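Local coordinates for protein aspartate-semialdehyde dehydrogenase 2 (Vibrio cholerae, PDB 2R00) that catalyses the NADPH-dependent reductive dephosphorylation of L-aspartyl-4-phosphate to L-aspartate-semialdehyde, a step on the way to lysine and methionine, at residues 11-24 with 41-55. Numbering follows the deposited sequence.
Sequences ATGAVGETMLEVLQ and SEGKTYRFNGKTVRV
Tyr46 reaches across from its strand to Glu17, its hydroxyl giving a 2.5 Å hydrogen bond from OH to the anti lone pair of Glu17 OE1. Glu17 OE1 lies in the plane of the Tyr46 ring, at its edge, while the carboxylate is turned 72° from the ring. Tyrosine suits the place because its long ring carries a hydroxyl out to Glu17 OE1, while the CB at its root packs on Leu20 CD1 (3.8 Å). Leu20 CG, anti to its backbone N (chi1 175°), lies 3.9 Å from Phe48 CD2; the edge of the Phe48 ring also meets Leu23 CB and, in plane, the carbonyl oxygen of Leu20. At the far end Gln24, its chain extended, takes a bond from Asn49 N to OE1 (2.9 Å, 161° at the hydrogen), and a water joins the same oxygen to Gly50 N, so the amide grips the type I' turn of the hairpin, whose positive phi values Asn49 and Gly50 tolerate well. At the other end Thr12 OG1 and Ser41 OG share a 3.0 Å hydrogen bond between two residues predicted to bind NADP(+). In this Rossmann-type domain, helix 14-25, the beta-alpha-beta crossover from strand 4-9 to strand 30-37, lies against one face of the sheet's edge hairpin; strand 30-37 backs Tyr46 and Phe48, strand 4-9 meets Leu20 and Leu23, and helix 316-335 covers Val22.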
loop_
_atom_site.group_PDB
_atom_site.type_symbol
_atom_site.label_atom_id
_atom_site.label_comp_id
_atom_site.label_asym_id
_atom_site.label_seq_id
_atom_site.Cartn_x
_atom_site.Cartn_y
_atom_site.Cartn_z
ATOM N N ALA A 11 3.410 -17.965 -28.374
ATOM C CA ALA A 11 2.324 -17.278 -29.078
ATOM C C ALA A 11 0.912 -17.620 -28.592
ATOM O O ALA A 11 -0.020 -16.844 -28.820
ATOM C CB ALA A 11 2.433 -17.530 -30.563
ATOM N N THR A 12 0.751 -18.770 -27.942
ATOM C CA THR A 12 -0.563 -19.191 -27.450
ATOM C C THR A 12 -0.796 -18.789 -25.992
ATOM O O THR A 12 -1.885 -18.995 -25.441
ATOM C CB THR A 12 -0.811 -20.713 -27.653
ATOM O OG1 THR A 12 0.170 -21.472 -26.938
ATOM C CG2 THR A 12 -0.734 -21.076 -29.130
ATOM N N GLY A 13 0.226 -18.218 -25.365
ATOM C CA GLY A 13 0.076 -17.653 -24.027
ATOM C C GLY A 13 -0.543 -16.269 -24.085
ATOM O O GLY A 13 -0.567 -15.633 -25.148
ATOM N N ALA A 14 -1.025 -15.794 -22.938
ATOM C CA ALA A 14 -1.723 -14.515 -22.856
ATOM C C ALA A 14 -0.863 -13.312 -23.247
ATOM O O ALA A 14 -1.353 -12.384 -23.907
ATOM C CB ALA A 14 -2.323 -14.324 -21.472
ATOM N N VAL A 15 0.412 -13.310 -22.841
ATOM C CA VAL A 15 1.283 -12.201 -23.222
ATOM C C VAL A 15 1.620 -12.283 -24.712
ATOM O O VAL A 15 1.604 -11.267 -25.407
ATOM C CB VAL A 15 2.575 -12.119 -22.389
ATOM C CG1 VAL A 15 3.397 -10.919 -22.831
ATOM C CG2 VAL A 15 2.261 -12.033 -20.898
ATOM N N GLY A 16 1.922 -13.492 -25.188
ATOM C CA GLY A 16 2.235 -13.728 -26.599
ATOM C C GLY A 16 1.094 -13.283 -27.502
ATOM O O GLY A 16 1.320 -12.633 -28.522
ATOM N N GLU A 17 -0.134 -13.608 -27.100
ATOM C CA GLU A 17 -1.338 -13.190 -27.844
ATOM C C GLU A 17 -1.488 -11.675 -27.811
ATOM O O GLU A 17 -1.872 -11.052 -28.816
ATOM C CB GLU A 17 -2.590 -13.861 -27.282
ATOM C CG GLU A 17 -2.749 -15.317 -27.700
ATOM C CD GLU A 17 -3.991 -15.980 -27.119
ATOM O OE1 GLU A 17 -4.411 -17.034 -27.661
ATOM O OE2 GLU A 17 -4.539 -15.462 -26.117
ATOM N N THR A 18 -1.155 -11.082 -26.664
ATOM C CA THR A 18 -1.191 -9.625 -26.526
ATOM C C THR A 18 -0.124 -8.961 -27.399
ATOM O O THR A 18 -0.374 -7.911 -27.991
ATOM C CB THR A 18 -1.085 -9.179 -25.043
ATOM O OG1 THR A 18 -2.073 -9.868 -24.267
ATOM C CG2 THR A 18 -1.312 -7.675 -24.908
ATOM N N MET A 19 1.056 -9.576 -27.492
ATOM C CA MET A 19 2.123 -9.063 -28.361
ATOM C C MET A 19 1.687 -8.943 -29.830
ATOM O O MET A 19 1.965 -7.941 -30.484
ATOM C CB MET A 19 3.394 -9.909 -28.232
ATOM C CG MET A 19 4.178 -9.635 -26.958
ATOM S SD MET A 19 5.484 -10.840 -26.725
ATOM C CE MET A 19 6.478 -10.020 -25.468
ATOM N N LEU A 20 1.011 -9.969 -30.338
ATOM C CA LEU A 20 0.452 -9.923 -31.689
ATOM C C LEU A 20 -0.494 -8.720 -31.842
ATOM O O LEU A 20 -0.361 -7.945 -32.793
ATOM C CB LEU A 20 -0.246 -11.255 -32.024
ATOM C CG LEU A 20 -1.011 -11.444 -33.345
ATOM C CD1 LEU A 20 -1.060 -12.926 -33.698
ATOM C CD2 LEU A 20 -2.427 -10.904 -33.236
ATOM N N GLU A 21 -1.423 -8.559 -30.894
ATOM C CA GLU A 21 -2.360 -7.418 -30.882
ATOM C C GLU A 21 -1.672 -6.059 -30.868
ATOM O O GLU A 21 -2.119 -5.117 -31.541
ATOM C CB GLU A 21 -3.288 -7.486 -29.673
ATOM C CG GLU A 21 -4.274 -8.632 -29.694
ATOM C CD GLU A 21 -5.084 -8.722 -28.406
ATOM O OE1 GLU A 21 -5.548 -9.833 -28.081
ATOM O OE2 GLU A 21 -5.255 -7.689 -27.711
ATOM N N VAL A 22 -0.598 -5.952 -30.087
ATOM C CA VAL A 22 0.138 -4.698 -29.973
ATOM C C VAL A 22 0.909 -4.382 -31.259
ATOM O O VAL A 22 0.902 -3.248 -31.704
ATOM C CB VAL A 22 1.048 -4.651 -28.706
ATOM C CG1 VAL A 22 1.899 -3.387 -28.689
ATOM C CG2 VAL A 22 0.196 -4.737 -27.431
ATOM N N LEU A 23 1.554 -5.386 -31.851
ATOM C CA LEU A 23 2.223 -5.228 -33.145
ATOM C C LEU A 23 1.262 -4.718 -34.221
ATOM O O LEU A 23 1.624 -3.874 -35.048
ATOM C CB LEU A 23 2.862 -6.550 -33.595
ATOM C CG LEU A 23 4.159 -6.999 -32.898
ATOM C CD1 LEU A 23 4.499 -8.456 -33.250
ATOM C CD2 LEU A 23 5.320 -6.076 -33.231
ATOM N N GLN A 24 0.041 -5.230 -34.195
ATOM C CA GLN A 24 -1.002 -4.790 -35.113
ATOM C C GLN A 24 -1.452 -3.344 -34.797
ATOM O O GLN A 24 -1.353 -2.454 -35.650
ATOM C CB GLN A 24 -2.162 -5.782 -35.070
ATOM C CG GLN A 24 -3.319 -5.451 -35.989
ATOM C CD GLN A 24 -4.359 -6.535 -35.975
ATOM O OE1 GLN A 24 -4.210 -7.554 -36.638
ATOM N NE2 GLN A 24 -5.430 -6.322 -35.214
ATOM N N SER A 41 0.514 -26.958 -29.188
ATOM C CA SER A 41 -0.181 -25.763 -29.672
ATOM C C SER A 41 -0.116 -25.617 -31.188
ATOM O O SER A 41 -0.816 -24.775 -31.768
ATOM C CB SER A 41 0.419 -24.512 -29.031
ATOM O OG SER A 41 0.087 -24.424 -27.662
ATOM N N GLU A 42 0.722 -26.436 -31.815
ATOM C CA GLU A 42 0.973 -26.370 -33.252
ATOM C C GLU A 42 -0.301 -26.498 -34.089
ATOM O O GLU A 42 -1.129 -27.381 -33.849
ATOM C CB GLU A 42 1.983 -27.446 -33.666
ATOM C CG GLU A 42 2.383 -27.366 -35.129
ATOM C CD GLU A 42 3.529 -28.287 -35.493
ATOM O OE1 GLU A 42 4.350 -27.877 -36.354
ATOM O OE2 GLU A 42 3.606 -29.405 -34.922
ATOM N N GLY A 43 -0.445 -25.610 -35.068
ATOM C CA GLY A 43 -1.588 -25.640 -35.974
ATOM C C GLY A 43 -2.705 -24.672 -35.623
ATOM O O GLY A 43 -3.618 -24.469 -36.424
ATOM N N LYS A 44 -2.658 -24.083 -34.431
ATOM C CA LYS A 44 -3.643 -23.064 -34.065
ATOM C C LYS A 44 -3.475 -21.822 -34.947
ATOM O O LYS A 44 -2.358 -21.490 -35.354
ATOM C CB LYS A 44 -3.555 -22.686 -32.589
ATOM C CG LYS A 44 -4.849 -22.057 -32.085
ATOM C CD LYS A 44 -4.701 -21.341 -30.755
ATOM C CE LYS A 44 -6.017 -20.650 -30.357
ATOM N NZ LYS A 44 -6.652 -19.885 -31.486
ATOM N N THR A 45 -4.583 -21.153 -35.257
ATOM C CA THR A 45 -4.525 -20.023 -36.171
ATOM C C THR A 45 -4.930 -18.702 -35.532
ATOM O O THR A 45 -5.815 -18.659 -34.676
ATOM C CB THR A 45 -5.351 -20.262 -37.442
ATOM O OG1 THR A 45 -6.679 -20.664 -37.083
ATOM C CG2 THR A 45 -4.700 -21.331 -38.307
ATOM N N TYR A 46 -4.255 -17.639 -35.969
ATOM C CA TYR A 46 -4.511 -16.272 -35.525
ATOM C C TYR A 46 -4.584 -15.329 -36.723
ATOM O O TYR A 46 -3.978 -15.592 -37.768
ATOM C CB TYR A 46 -3.400 -15.803 -34.577
ATOM C CG TYR A 46 -3.409 -16.499 -33.231
ATOM C CD1 TYR A 46 -2.649 -17.645 -33.018
ATOM C CD2 TYR A 46 -4.187 -16.013 -32.176
ATOM C CE1 TYR A 46 -2.649 -18.288 -31.784
ATOM C CE2 TYR A 46 -4.198 -16.644 -30.950
ATOM C CZ TYR A 46 -3.424 -17.781 -30.760
ATOM O OH TYR A 46 -3.430 -18.416 -29.545
ATOM N N ARG A 47 -5.313 -14.227 -36.561
ATOM C CA ARG A 47 -5.423 -13.217 -37.612
ATOM C C ARG A 47 -4.555 -12.018 -37.264
ATOM O O ARG A 47 -4.697 -11.442 -36.189
ATOM C CB ARG A 47 -6.882 -12.775 -37.783
ATOM C CG ARG A 47 -7.109 -11.793 -38.923
ATOM C CD ARG A 47 -8.600 -11.626 -39.195
ATOM N NE ARG A 47 -8.859 -10.581 -40.181
ATOM C CZ ARG A 47 -9.020 -10.803 -41.485
ATOM N NH1 ARG A 47 -8.958 -12.043 -41.970
ATOM N NH2 ARG A 47 -9.249 -9.779 -42.304
ATOM N N PHE A 48 -3.675 -11.638 -38.185
ATOM C CA PHE A 48 -2.772 -10.522 -37.957
ATOM C C PHE A 48 -2.649 -9.679 -39.214
ATOM O O PHE A 48 -2.258 -10.188 -40.267
ATOM C CB PHE A 48 -1.389 -11.035 -37.513
ATOM C CG PHE A 48 -0.338 -9.975 -37.461
ATOM C CD1 PHE A 48 0.530 -9.786 -38.531
ATOM C CD2 PHE A 48 -0.213 -9.154 -36.340
ATOM C CE1 PHE A 48 1.511 -8.807 -38.489
ATOM C CE2 PHE A 48 0.759 -8.171 -36.288
ATOM C CZ PHE A 48 1.624 -7.990 -37.367
ATOM N N ASN A 49 -2.968 -8.392 -39.091
ATOM C CA ASN A 49 -2.985 -7.478 -40.235
ATOM C C ASN A 49 -3.803 -8.028 -41.421
ATOM O O ASN A 49 -3.409 -7.889 -42.585
ATOM C CB ASN A 49 -1.557 -7.108 -40.662
ATOM C CG ASN A 49 -0.912 -6.071 -39.744
ATOM O OD1 ASN A 49 -1.597 -5.362 -39.006
ATOM N ND2 ASN A 49 0.415 -5.965 -39.807
ATOM N N GLY A 50 -4.930 -8.666 -41.105
ATOM C CA GLY A 50 -5.832 -9.226 -42.111
ATOM C C GLY A 50 -5.393 -10.539 -42.746
ATOM O O GLY A 50 -6.067 -11.047 -43.653
ATOM N N LYS A 51 -4.272 -11.085 -42.269
ATOM C CA LYS A 51 -3.718 -12.342 -42.774
ATOM C C LYS A 51 -3.751 -13.436 -41.698
ATOM O O LYS A 51 -3.714 -13.143 -40.495
ATOM C CB LYS A 51 -2.287 -12.135 -43.282
ATOM C CG LYS A 51 -2.134 -11.028 -44.329
ATOM C CD LYS A 51 -0.775 -11.101 -45.008
ATOM C CE LYS A 51 -0.554 -9.922 -45.950
ATOM N NZ LYS A 51 0.789 -9.990 -46.608
ATOM N N THR A 52 -3.835 -14.694 -42.131
ATOM C CA THR A 52 -3.833 -15.830 -41.207
ATOM C C THR A 52 -2.400 -16.266 -40.879
ATOM O O THR A 52 -1.565 -16.404 -41.772
ATOM C CB THR A 52 -4.640 -17.014 -41.776
ATOM O OG1 THR A 52 -5.982 -16.584 -41.995
ATOM C CG2 THR A 52 -4.665 -18.206 -40.805
ATOM N N VAL A 53 -2.123 -16.464 -39.592
ATOM C CA VAL A 53 -0.826 -16.970 -39.154
ATOM C C VAL A 53 -1.015 -18.273 -38.374
ATOM O O VAL A 53 -1.853 -18.345 -37.473
ATOM C CB VAL A 53 -0.043 -15.932 -38.304
ATOM C CG1 VAL A 53 1.421 -16.352 -38.197
ATOM C CG2 VAL A 53 -0.126 -14.541 -38.922
ATOM N N ARG A 54 -0.239 -19.299 -38.731
ATOM C CA ARG A 54 -0.349 -20.610 -38.092
ATOM C C ARG A 54 0.800 -20.875 -37.117
ATOM O O ARG A 54 1.975 -20.784 -37.486
ATOM C CB ARG A 54 -0.408 -21.728 -39.141
ATOM C CG ARG A 54 -0.667 -23.120 -38.553
ATOM C CD ARG A 54 -0.834 -24.202 -39.634
ATOM N NE ARG A 54 -1.659 -23.761 -40.764
ATOM C CZ ARG A 54 -2.986 -23.853 -40.834
ATOM N NH1 ARG A 54 -3.698 -24.391 -39.838
ATOM N NH2 ARG A 54 -3.609 -23.405 -41.918
ATOM N N VAL A 55 0.447 -21.234 -35.886
ATOM C CA VAL A 55 1.442 -21.600 -34.863
ATOM C C VAL A 55 2.208 -22.849 -35.314
ATOM O O VAL A 55 1.608 -23.824 -35.780
ATOM C CB VAL A 55 0.789 -21.828 -33.476
ATOM C CG1 VAL A 55 1.830 -22.212 -32.415
ATOM C CG2 VAL A 55 0.007 -20.583 -33.034
HETATM O O HOH W 1 1.845 -4.478 -37.796
HETATM O O HOH W 2 -6.313 -8.246 -38.334
#